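Local coordinates for homoprotocatechuate 2,3-dioxygenase (Brevibacterium fuscum, PDB 4Z6M), which catalyses the iron(II)-dependent extradiol opening of the aromatic ring of homoprotocatechuate with molecular oxygen, at residues V118-G123 with R167-D172; D143-G148 with S218-H223; P70-K75 with D262-E267. The protein carries 1 engineered substitution. One frame throughout, in Å; residues are numbered along the deposited sequence.

The six segments come along the chain in the order 70-75, 118-123, 143-148, 167-172, 218-223 and 262-267. Interactions 1 and 2 therefore cross in sequence, and both lie inside the loop closed by interaction 3. Their centres sit 34 Å apart, on opposite sides of the chain's centre; the centre of interaction 3 is about 21 Å from that of interaction 1 and about 24 Å from that of interaction 2. Interaction 1 sets the end of strand 115-119 against helix 163-172, and interaction 3 sets strand 73-81 of the same eight-strand sheet against the approach to strand 265-270 of the nine-strand sheet. Both thus join the two glyoxalase-family regions, while interaction 2 lies near other subunits.

Interaction 1 of 3, residues V118-G123 with R167-D172; sequences VEDPLG and RKYLED
Tyr169 reaches out of helix 163-172 into a tight turn, where it meets Asp120, Pro121 and Leu122. An unusual chi1 of 146°, off the staggered positions, directs the ring from CB into the turn. Near the root of the ring, CD1 passes 4.0 Å from Pro121 CG, while on the other flank CD2 lies 4.1 Å from Leu122 CD1. One step further out, CE1 comes to 3.6 Å from Pro121 CD. The proline lies over one face of the ring, with CG displaced toward the rim, 4.1 Å from the centroid: a CH-pi contact. The turn itself is a type I beta turn, Asp120 to Gly123, which joins strands 115-119 and 125-129 of the eight-strand sheet as a hairpin; Asp120 OD1 adds an Asx turn by accepting from Leu122 N at 2.9 Å. That leaves the other carboxylate oxygen for the tyrosine. At the ring's far end CE2 lies 3.3 Å from Asp120 OD2, and Tyr169 OH donates to Asp120 OD2 at 2.6 Å. The donor comes in on the anti side, 31° out of the carboxylate plane, with carboxylate and ring planes turned 81° from each other. The buried tyrosine hydroxyl has a second hydrogen-bond partner in the hydroxyl of Tyr94, on helix 84-96, and Tyr126 of strand 125-129 also packs against the Tyr169 side chain.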
loop_
_atom_site.group_PDB
_atom_site.type_symbol
_atom_site.label_atom_id
_atom_site.label_comp_id
_atom_site.label_asym_id
_atom_site.label_seq_id
_atom_site.Cartn_x
_atom_site.Cartn_y
_atom_site.Cartn_z
ATOM N N VAL A 118 24.594 -20.265 -26.500
ATOM C CA VAL A 118 25.542 -21.290 -26.086
ATOM C C VAL A 118 24.812 -22.376 -25.330
ATOM O O VAL A 118 23.808 -22.108 -24.680
ATOM C CB VAL A 118 26.688 -20.720 -25.246
ATOM C CG1 VAL A 118 27.344 -19.553 -25.943
ATOM C CG2 VAL A 118 26.219 -20.288 -23.879
ATOM N N GLU A 119 25.299 -23.612 -25.449
ATOM C CA GLU A 119 24.968 -24.669 -24.500
ATOM C C GLU A 119 26.011 -24.644 -23.399
ATOM O O GLU A 119 27.155 -25.064 -23.604
ATOM C CB GLU A 119 24.961 -26.040 -25.190
ATOM C CG GLU A 119 23.842 -26.195 -26.186
ATOM C CD GLU A 119 23.935 -27.457 -27.044
ATOM O OE1 GLU A 119 24.716 -28.383 -26.698
ATOM O OE2 GLU A 119 23.217 -27.505 -28.079
ATOM N N ASP A 120 25.638 -24.097 -22.245
ATOM C CA ASP A 120 26.648 -23.749 -21.249
ATOM C C ASP A 120 27.075 -25.009 -20.485
ATOM O O ASP A 120 26.513 -26.103 -20.712
ATOM C CB ASP A 120 26.191 -22.582 -20.367
ATOM C CG ASP A 120 25.463 -22.992 -19.099
ATOM O OD1 ASP A 120 24.947 -24.124 -18.936
ATOM O OD2 ASP A 120 25.390 -22.089 -18.229
ATOM N N PRO A 121 28.094 -24.892 -19.622
ATOM C CA PRO A 121 28.614 -26.096 -18.938
ATOM C C PRO A 121 27.616 -26.853 -18.048
ATOM O O PRO A 121 27.855 -28.024 -17.693
ATOM C CB PRO A 121 29.752 -25.541 -18.092
ATOM C CG PRO A 121 30.190 -24.310 -18.792
ATOM C CD PRO A 121 28.947 -23.719 -19.366
ATOM N N LEU A 122 26.530 -26.192 -17.667
ATOM C CA LEU A 122 25.456 -26.823 -16.907
ATOM C C LEU A 122 24.305 -27.294 -17.770
ATOM O O LEU A 122 23.279 -27.748 -17.255
ATOM C CB LEU A 122 24.924 -25.870 -15.818
ATOM C CG LEU A 122 25.971 -25.289 -14.860
ATOM C CD1 LEU A 122 25.309 -24.346 -13.855
ATOM C CD2 LEU A 122 26.760 -26.393 -14.161
ATOM N N GLY A 123 24.445 -27.149 -19.084
ATOM C CA GLY A 123 23.423 -27.622 -20.021
ATOM C C GLY A 123 22.350 -26.612 -20.378
ATOM O O GLY A 123 21.348 -26.976 -20.997
ATOM N N ARG A 167 28.086 -22.685 -9.121
ATOM C CA ARG A 167 28.448 -21.415 -8.490
ATOM C C ARG A 167 29.825 -20.918 -8.920
ATOM O O ARG A 167 29.979 -19.758 -9.268
ATOM C CB ARG A 167 28.371 -21.532 -6.967
ATOM C CG ARG A 167 28.927 -20.339 -6.210
ATOM C CD ARG A 167 29.078 -20.756 -4.771
ATOM N NE ARG A 167 29.536 -19.680 -3.909
ATOM C CZ ARG A 167 29.079 -19.509 -2.665
ATOM N NH1 ARG A 167 28.134 -20.319 -2.166
ATOM N NH2 ARG A 167 29.525 -18.517 -1.943
ATOM N N LYS A 168 30.821 -21.794 -8.895
ATOM C CA LYS A 168 32.172 -21.417 -9.302
ATOM C C LYS A 168 32.201 -20.913 -10.750
ATOM O O LYS A 168 32.819 -19.881 -11.048
ATOM C CB LYS A 168 33.118 -22.594 -9.109
ATOM C CG LYS A 168 34.573 -22.208 -9.229
ATOM C CD LYS A 168 35.114 -22.398 -10.621
ATOM C CE LYS A 168 36.623 -22.564 -10.580
ATOM N NZ LYS A 168 37.156 -22.294 -11.929
ATOM N N TYR A 169 31.505 -21.619 -11.629
ATOM C CA TYR A 169 31.425 -21.239 -13.036
ATOM C C TYR A 169 30.782 -19.856 -13.208
ATOM O O TYR A 169 31.299 -19.012 -13.923
ATOM C CB TYR A 169 30.715 -22.335 -13.835
ATOM C CG TYR A 169 29.864 -21.856 -14.997
ATOM C CD1 TYR A 169 30.439 -21.344 -16.152
ATOM C CD2 TYR A 169 28.492 -21.911 -14.922
ATOM C CE1 TYR A 169 29.664 -20.900 -17.209
ATOM C CE2 TYR A 169 27.699 -21.466 -15.975
ATOM C CZ TYR A 169 28.295 -20.975 -17.107
ATOM O OH TYR A 169 27.522 -20.546 -18.149
ATOM N N LEU A 170 29.680 -19.616 -12.499
ATOM C CA LEU A 170 29.003 -18.317 -12.589
ATOM C C LEU A 170 29.831 -17.212 -11.968
ATOM O O LEU A 170 29.811 -16.090 -12.464
ATOM C CB LEU A 170 27.593 -18.375 -11.997
ATOM C CG LEU A 170 26.577 -19.187 -12.813
ATOM C CD1 LEU A 170 25.273 -19.322 -12.057
ATOM C CD2 LEU A 170 26.316 -18.609 -14.194
ATOM N N GLU A 171 30.597 -17.511 -10.914
ATOM C CA GLU A 171 31.494 -16.502 -10.366
ATOM C C GLU A 171 32.597 -16.110 -11.337
ATOM O O GLU A 171 32.915 -14.924 -11.485
ATOM C CB GLU A 171 32.091 -16.983 -9.038
ATOM C CG GLU A 171 31.090 -17.008 -7.900
ATOM C CD GLU A 171 31.683 -17.597 -6.637
ATOM O OE1 GLU A 171 32.478 -18.565 -6.723
ATOM O OE2 GLU A 171 31.375 -17.074 -5.570
ATOM N N ASP A 172 33.162 -17.101 -12.016
ATOM C CA ASP A 172 34.199 -16.820 -13.013
ATOM C C ASP A 172 33.621 -15.953 -14.124
ATOM O O ASP A 172 34.288 -15.089 -14.677
ATOM C CB ASP A 172 34.737 -18.134 -13.601
ATOM C CG ASP A 172 35.675 -18.881 -12.645
ATOM O OD1 ASP A 172 36.178 -18.294 -11.677
ATOM O OD2 ASP A 172 35.921 -20.077 -12.896
#

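Interaction 2 of 3, residues D143-G148 with S218-H223; sequences DLYSAG and STHEKH
Tyr145 and His220 make a polar side-chain contact between the loop that precedes strand 152-160 and the short connection leading into helix 222-234. Tyr145 OH lies 2.7 Å from His220 ND1 in a hydrogen bond that either partner could donate. The hydroxyl comes in at the edge of the imidazole, near its plane; the ring planes are only 22° apart, but the rings meet rim to rim and neither lies over the other's face. Tyr145 has CG anti to its own N (chi1 -169°), which carries the phenol across to the histidine. A water also joins the two sides, 2.9 Å from Tyr145 OH and accepting from His220 N at 2.9 Å. The imidazole is gripped at its other nitrogen too, since NE2 is hydrogen-bonded to Glu57. The segment 218-223 is where strand 211-218 of the nine-strand sheet gives way to helix 222-234, within the second region of glyoxalase-family sequence. In this connection Thr219 OG1 donates to Glu221 O at 3.0 Å, from above the carbonyl plane, while the Thr219 methyl CG2 sits 4.3 Å from Gly148 O. A second water bridges the segments, donating to Ala147 O at 2.8 Å and lying 2.9 Å from His223 ND1, in the plane of that ring. The His223 ring stacks on His223 of a second subunit, and Glu221 OE2 accepts from the backbone N of Lys222 of a third.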
loop_
_atom_site.group_PDB
_atom_site.type_symbol
_atom_site.label_atom_id
_atom_site.label_comp_id
_atom_site.label_asym_id
_atom_site.label_seq_id
_atom_site.Cartn_x
_atom_site.Cartn_y
_atom_site.Cartn_z
ATOM N N ASP A 143 -2.430 5.067 -17.691
ATOM C CA ASP A 143 -3.640 4.668 -18.385
ATOM C C ASP A 143 -3.698 3.194 -18.762
ATOM O O ASP A 143 -4.793 2.679 -18.981
ATOM C CB ASP A 143 -3.863 5.543 -19.625
ATOM C CG ASP A 143 -2.688 5.545 -20.612
ATOM O OD1 ASP A 143 -1.509 5.585 -20.223
ATOM O OD2 ASP A 143 -2.964 5.555 -21.817
ATOM N N LEU A 144 -2.549 2.519 -18.764
ATOM C CA LEU A 144 -2.439 1.083 -19.027
ATOM C C LEU A 144 -2.175 0.278 -17.745
ATOM O O LEU A 144 -2.211 -0.938 -17.755
ATOM C CB LEU A 144 -1.323 0.829 -20.016
ATOM C CG LEU A 144 -1.383 1.615 -21.311
ATOM C CD1 LEU A 144 -0.190 1.223 -22.181
ATOM C CD2 LEU A 144 -2.703 1.359 -22.028
ATOM N N TYR A 145 -1.844 0.950 -16.662
ATOM C CA TYR A 145 -1.365 0.276 -15.452
ATOM C C TYR A 145 -2.446 -0.584 -14.818
ATOM O O TYR A 145 -3.547 -0.111 -14.495
ATOM C CB TYR A 145 -0.890 1.310 -14.460
ATOM C CG TYR A 145 -0.122 0.823 -13.245
ATOM C CD1 TYR A 145 1.221 0.591 -13.335
ATOM C CD2 TYR A 145 -0.713 0.718 -11.989
ATOM C CE1 TYR A 145 1.967 0.207 -12.236
ATOM C CE2 TYR A 145 0.038 0.322 -10.892
ATOM C CZ TYR A 145 1.375 0.079 -11.029
ATOM O OH TYR A 145 2.149 -0.303 -9.925
ATOM N N SER A 146 -2.090 -1.845 -14.627
ATOM C CA SER A 146 -2.936 -2.833 -13.982
ATOM C C SER A 146 -2.774 -2.798 -12.463
ATOM O O SER A 146 -1.694 -2.492 -11.934
ATOM C CB SER A 146 -2.502 -4.217 -14.452
ATOM O OG SER A 146 -3.121 -5.228 -13.681
ATOM N N ALA A 147 -3.818 -3.210 -11.750
ATOM C CA ALA A 147 -3.696 -3.369 -10.310
ATOM C C ALA A 147 -2.646 -4.426 -9.918
ATOM O O ALA A 147 -2.151 -4.419 -8.786
ATOM C CB ALA A 147 -5.064 -3.695 -9.722
ATOM N N GLY A 148 -2.319 -5.324 -10.850
ATOM C CA GLY A 148 -1.271 -6.324 -10.666
ATOM C C GLY A 148 0.009 -6.071 -11.471
ATOM O O GLY A 148 0.747 -7.023 -11.738
ATOM N N SER A 218 9.076 -8.318 -11.325
ATOM C CA SER A 218 8.848 -7.413 -10.188
ATOM C C SER A 218 7.516 -6.691 -10.289
ATOM O O SER A 218 7.024 -6.445 -11.383
ATOM C CB SER A 218 9.934 -6.334 -10.108
ATOM O OG SER A 218 11.236 -6.872 -10.042
ATOM N N THR A 219 6.980 -6.299 -9.137
ATOM C CA THR A 219 5.955 -5.267 -9.046
ATOM C C THR A 219 6.524 -4.084 -8.252
ATOM O O THR A 219 7.588 -4.176 -7.633
ATOM C CB THR A 219 4.715 -5.767 -8.280
ATOM O OG1 THR A 219 5.114 -6.164 -6.956
ATOM C CG2 THR A 219 4.042 -6.928 -9.006
ATOM N N HIS A 220 5.788 -2.981 -8.238
ATOM C CA HIS A 220 6.147 -1.843 -7.409
ATOM C C HIS A 220 5.953 -2.135 -5.932
ATOM O O HIS A 220 6.833 -1.844 -5.114
ATOM C CB HIS A 220 5.312 -0.610 -7.790
ATOM C CG HIS A 220 5.723 0.024 -9.072
ATOM N ND1 HIS A 220 4.805 0.376 -10.041
ATOM C CD2 HIS A 220 6.942 0.371 -9.545
ATOM C CE1 HIS A 220 5.445 0.917 -11.060
ATOM N NE2 HIS A 220 6.740 0.931 -10.783
ATOM N N GLU A 221 4.790 -2.684 -5.597
ATOM C CA GLU A 221 4.370 -2.784 -4.206
ATOM C C GLU A 221 3.790 -4.154 -3.897
ATOM O O GLU A 221 3.463 -4.946 -4.779
ATOM C CB GLU A 221 3.386 -1.645 -3.842
ATOM C CG GLU A 221 4.045 -0.269 -3.990
ATOM C CD GLU A 221 3.382 0.882 -3.283
ATOM O OE1 GLU A 221 2.211 0.750 -2.887
ATOM O OE2 GLU A 221 4.025 1.929 -3.123
ATOM N N LYS A 222 3.709 -4.431 -2.609
ATOM C CA LYS A 222 3.225 -5.709 -2.151
ATOM C C LYS A 222 1.743 -5.917 -2.553
ATOM O O LYS A 222 1.355 -7.026 -2.935
ATOM C CB LYS A 222 3.489 -5.873 -0.647
ATOM C CG LYS A 222 4.985 -5.859 -0.309
ATOM C CD LYS A 222 5.312 -6.014 1.175
ATOM C CE LYS A 222 5.096 -4.742 1.963
ATOM N NZ LYS A 222 6.142 -3.699 1.755
ATOM N N HIS A 223 0.946 -4.855 -2.531
ATOM C CA HIS A 223 -0.461 -5.009 -2.859
ATOM C C HIS A 223 -0.656 -5.421 -4.308
ATOM O O HIS A 223 -1.671 -6.028 -4.636
ATOM C CB HIS A 223 -1.240 -3.728 -2.571
ATOM C CG HIS A 223 -0.804 -2.554 -3.371
ATOM N ND1 HIS A 223 -1.220 -2.317 -4.662
ATOM C CD2 HIS A 223 0.012 -1.522 -3.043
ATOM C CE1 HIS A 223 -0.669 -1.193 -5.099
ATOM N NE2 HIS A 223 0.098 -0.710 -4.141
HETATM O O HOH W 1 3.278 -3.008 -9.703
HETATM O O HOH W 2 -3.187 -3.405 -6.430
#

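Interaction 3 of 3, residues P70-K75 with D262-E267; sequences PVAALK and DNHRIE. With FE2 (Fe (II) ion), chain E.
Ala72 and His264 meet where the start of strand 73-81 passes the loop leading into strand 265-270, and with Asp262 they make up most of the contact. The methyl of Ala72 is directed at the other segment. Its CB lies 3.5 Å from Asp262 CB and 3.7 Å from Asp262 OD1, so the alanine rests against the aspartate's stem, and it is 3.9 Å from His264 NE2. The carboxylate takes its polar partner elsewhere: Asp262 OD1 is hydrogen-bonded to Thr26. His264 presents the rim of its ring to the backbone of segment 70-75, with CE1 3.4 Å from Ala73 N, which sits at the ring edge near its plane. Placing CG anti to the carbonyl carbon (chi1 -60°) swings the imidazole over to that side. Both ring nitrogens are bonded, ND1 to Ser309 and NE2 to the carbonyl O of Val24, which should fix the ring's rotation. No hydrogen bond passes directly between the two segments; they are tied through strand 15-25, because Ala73 also pairs with Val24 by backbone hydrogen bonding. Three residues beyond His264, in strand 265-270, Glu267 reaches the iron and binds it through OE1 at 2.1 Å. Its OE2 accepts a weak bond from a metal-bound water at 2.9 Å and a hydrogen bond from His248. Three waters and His155 and His214 complete the six ligands, and these two histidines with Glu267 form the two-histidine, one-carboxylate facial triad of the extradiol dioxygenase active site.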
loop_
_atom_site.group_PDB
_atom_site.type_symbol
_atom_site.label_atom_id
_atom_site.label_comp_id
_atom_site.label_asym_id
_atom_site.label_seq_id
_atom_site.Cartn_x
_atom_site.Cartn_y
_atom_site.Cartn_z
ATOM N N PRO A 70 6.380 -28.031 -30.070
ATOM C CA PRO A 70 5.736 -29.278 -29.701
ATOM C C PRO A 70 5.884 -29.674 -28.236
ATOM O O PRO A 70 5.007 -30.366 -27.700
ATOM C CB PRO A 70 6.422 -30.303 -30.619
ATOM C CG PRO A 70 7.744 -29.688 -30.976
ATOM C CD PRO A 70 7.486 -28.217 -31.027
ATOM N N VAL A 71 6.969 -29.226 -27.606
ATOM C CA VAL A 71 7.296 -29.597 -26.240
ATOM C C VAL A 71 7.623 -28.313 -25.480
ATOM O O VAL A 71 8.585 -27.603 -25.797
ATOM C CB VAL A 71 8.484 -30.579 -26.162
ATOM C CG1 VAL A 71 8.839 -30.910 -24.714
ATOM C CG2 VAL A 71 8.143 -31.858 -26.912
ATOM N N ALA A 72 6.834 -28.035 -24.454
ATOM C CA ALA A 72 7.084 -26.869 -23.605
ATOM C C ALA A 72 8.429 -26.960 -22.894
ATOM O O ALA A 72 8.770 -28.007 -22.329
ATOM C CB ALA A 72 5.981 -26.732 -22.577
ATOM N N ALA A 73 9.204 -25.886 -22.961
ATOM C CA ALA A 73 10.604 -25.893 -22.528
ATOM C C ALA A 73 11.175 -24.488 -22.556
ATOM O O ALA A 73 10.645 -23.625 -23.272
ATOM C CB ALA A 73 11.440 -26.800 -23.415
ATOM N N LEU A 74 12.254 -24.255 -21.809
ATOM C CA LEU A 74 13.071 -23.058 -22.005
ATOM C C LEU A 74 13.897 -23.205 -23.289
ATOM O O LEU A 74 14.639 -24.174 -23.428
ATOM C CB LEU A 74 14.009 -22.876 -20.817
ATOM C CG LEU A 74 15.039 -21.737 -20.984
ATOM C CD1 LEU A 74 14.378 -20.363 -20.894
ATOM C CD2 LEU A 74 16.171 -21.852 -19.991
ATOM N N LYS A 75 13.749 -22.260 -24.222
ATOM C CA LYS A 75 14.592 -22.218 -25.420
ATOM C C LYS A 75 15.852 -21.386 -25.228
ATOM O O LYS A 75 16.922 -21.755 -25.722
ATOM C CB LYS A 75 13.779 -21.723 -26.635
ATOM C CG LYS A 75 14.514 -21.788 -27.952
ATOM C CD LYS A 75 13.579 -21.741 -29.139
ATOM C CE LYS A 75 14.405 -21.745 -30.422
ATOM N NZ LYS A 75 13.625 -22.242 -31.578
ATOM N N ASP A 262 1.502 -24.284 -19.559
ATOM C CA ASP A 262 2.435 -25.392 -19.760
ATOM C C ASP A 262 3.196 -25.765 -18.487
ATOM O O ASP A 262 4.187 -26.498 -18.546
ATOM C CB ASP A 262 3.419 -25.042 -20.863
ATOM C CG ASP A 262 2.774 -25.080 -22.226
ATOM O OD1 ASP A 262 2.339 -26.156 -22.647
ATOM O OD2 ASP A 262 2.643 -24.017 -22.837
ATOM N N ASN A 263 2.715 -25.248 -17.356
ATOM C CA ASN A 263 3.336 -25.447 -16.039
ATOM C C ASN A 263 4.660 -24.700 -15.848
ATOM O O ASN A 263 5.298 -24.886 -14.806
ATOM C CB ASN A 263 3.474 -26.948 -15.690
ATOM C CG ASN A 263 2.147 -27.692 -15.799
ATOM O OD1 ASN A 263 1.096 -27.142 -15.471
ATOM N ND2 ASN A 263 2.192 -28.951 -16.247
ATOM N N HIS A 264 5.071 -23.842 -16.789
ATOM C CA HIS A 264 6.215 -22.960 -16.527
ATOM C C HIS A 264 5.875 -22.109 -15.296
ATOM O O HIS A 264 4.805 -21.515 -15.218
ATOM C CB HIS A 264 6.563 -22.040 -17.675
ATOM C CG HIS A 264 6.924 -22.736 -18.943
ATOM N ND1 HIS A 264 7.898 -23.712 -19.029
ATOM C CD2 HIS A 264 6.455 -22.557 -20.194
ATOM C CE1 HIS A 264 8.008 -24.096 -20.294
ATOM N NE2 HIS A 264 7.153 -23.391 -21.019
ATOM N N ARG A 265 6.803 -22.056 -14.343
ATOM C CA ARG A 265 6.614 -21.302 -13.105
ATOM C C ARG A 265 7.089 -19.877 -13.253
ATOM O O ARG A 265 8.201 -19.612 -13.721
ATOM C CB ARG A 265 7.379 -22.018 -12.001
ATOM C CG ARG A 265 7.295 -21.375 -10.631
ATOM C CD ARG A 265 8.173 -22.080 -9.613
ATOM N NE ARG A 265 7.715 -23.424 -9.264
ATOM C CZ ARG A 265 8.269 -24.574 -9.658
ATOM N NH1 ARG A 265 9.302 -24.600 -10.492
ATOM N NH2 ARG A 265 7.771 -25.718 -9.193
ATOM N N ILE A 266 6.221 -18.958 -12.831
ATOM C CA ILE A 266 6.532 -17.534 -12.823
ATOM C C ILE A 266 6.498 -17.071 -11.366
ATOM O O ILE A 266 5.532 -17.356 -10.643
ATOM C CB ILE A 266 5.509 -16.729 -13.645
ATOM C CG1 ILE A 266 5.453 -17.288 -15.083
ATOM C CG2 ILE A 266 5.851 -15.253 -13.635
ATOM C CD1 ILE A 266 6.723 -17.157 -15.880
ATOM N N GLU A 267 7.554 -16.384 -10.946
ATOM C CA GLU A 267 7.576 -15.713 -9.651
ATOM C C GLU A 267 7.235 -14.242 -9.870
ATOM O O GLU A 267 7.708 -13.610 -10.827
ATOM C CB GLU A 267 8.948 -15.833 -8.997
ATOM C CG GLU A 267 9.002 -15.310 -7.577
ATOM C CD GLU A 267 10.354 -15.417 -6.931
ATOM O OE1 GLU A 267 11.306 -15.854 -7.601
ATOM O OE2 GLU A 267 10.473 -15.030 -5.734
HETATM FE FE FE2 E . 13.256 -16.486 -7.423
HETATM O O HOH W 3 13.325 -15.150 -5.729
HETATM O O HOH W 4 15.327 -17.066 -7.232
HETATM O O HOH W 5 12.837 -18.007 -5.875
#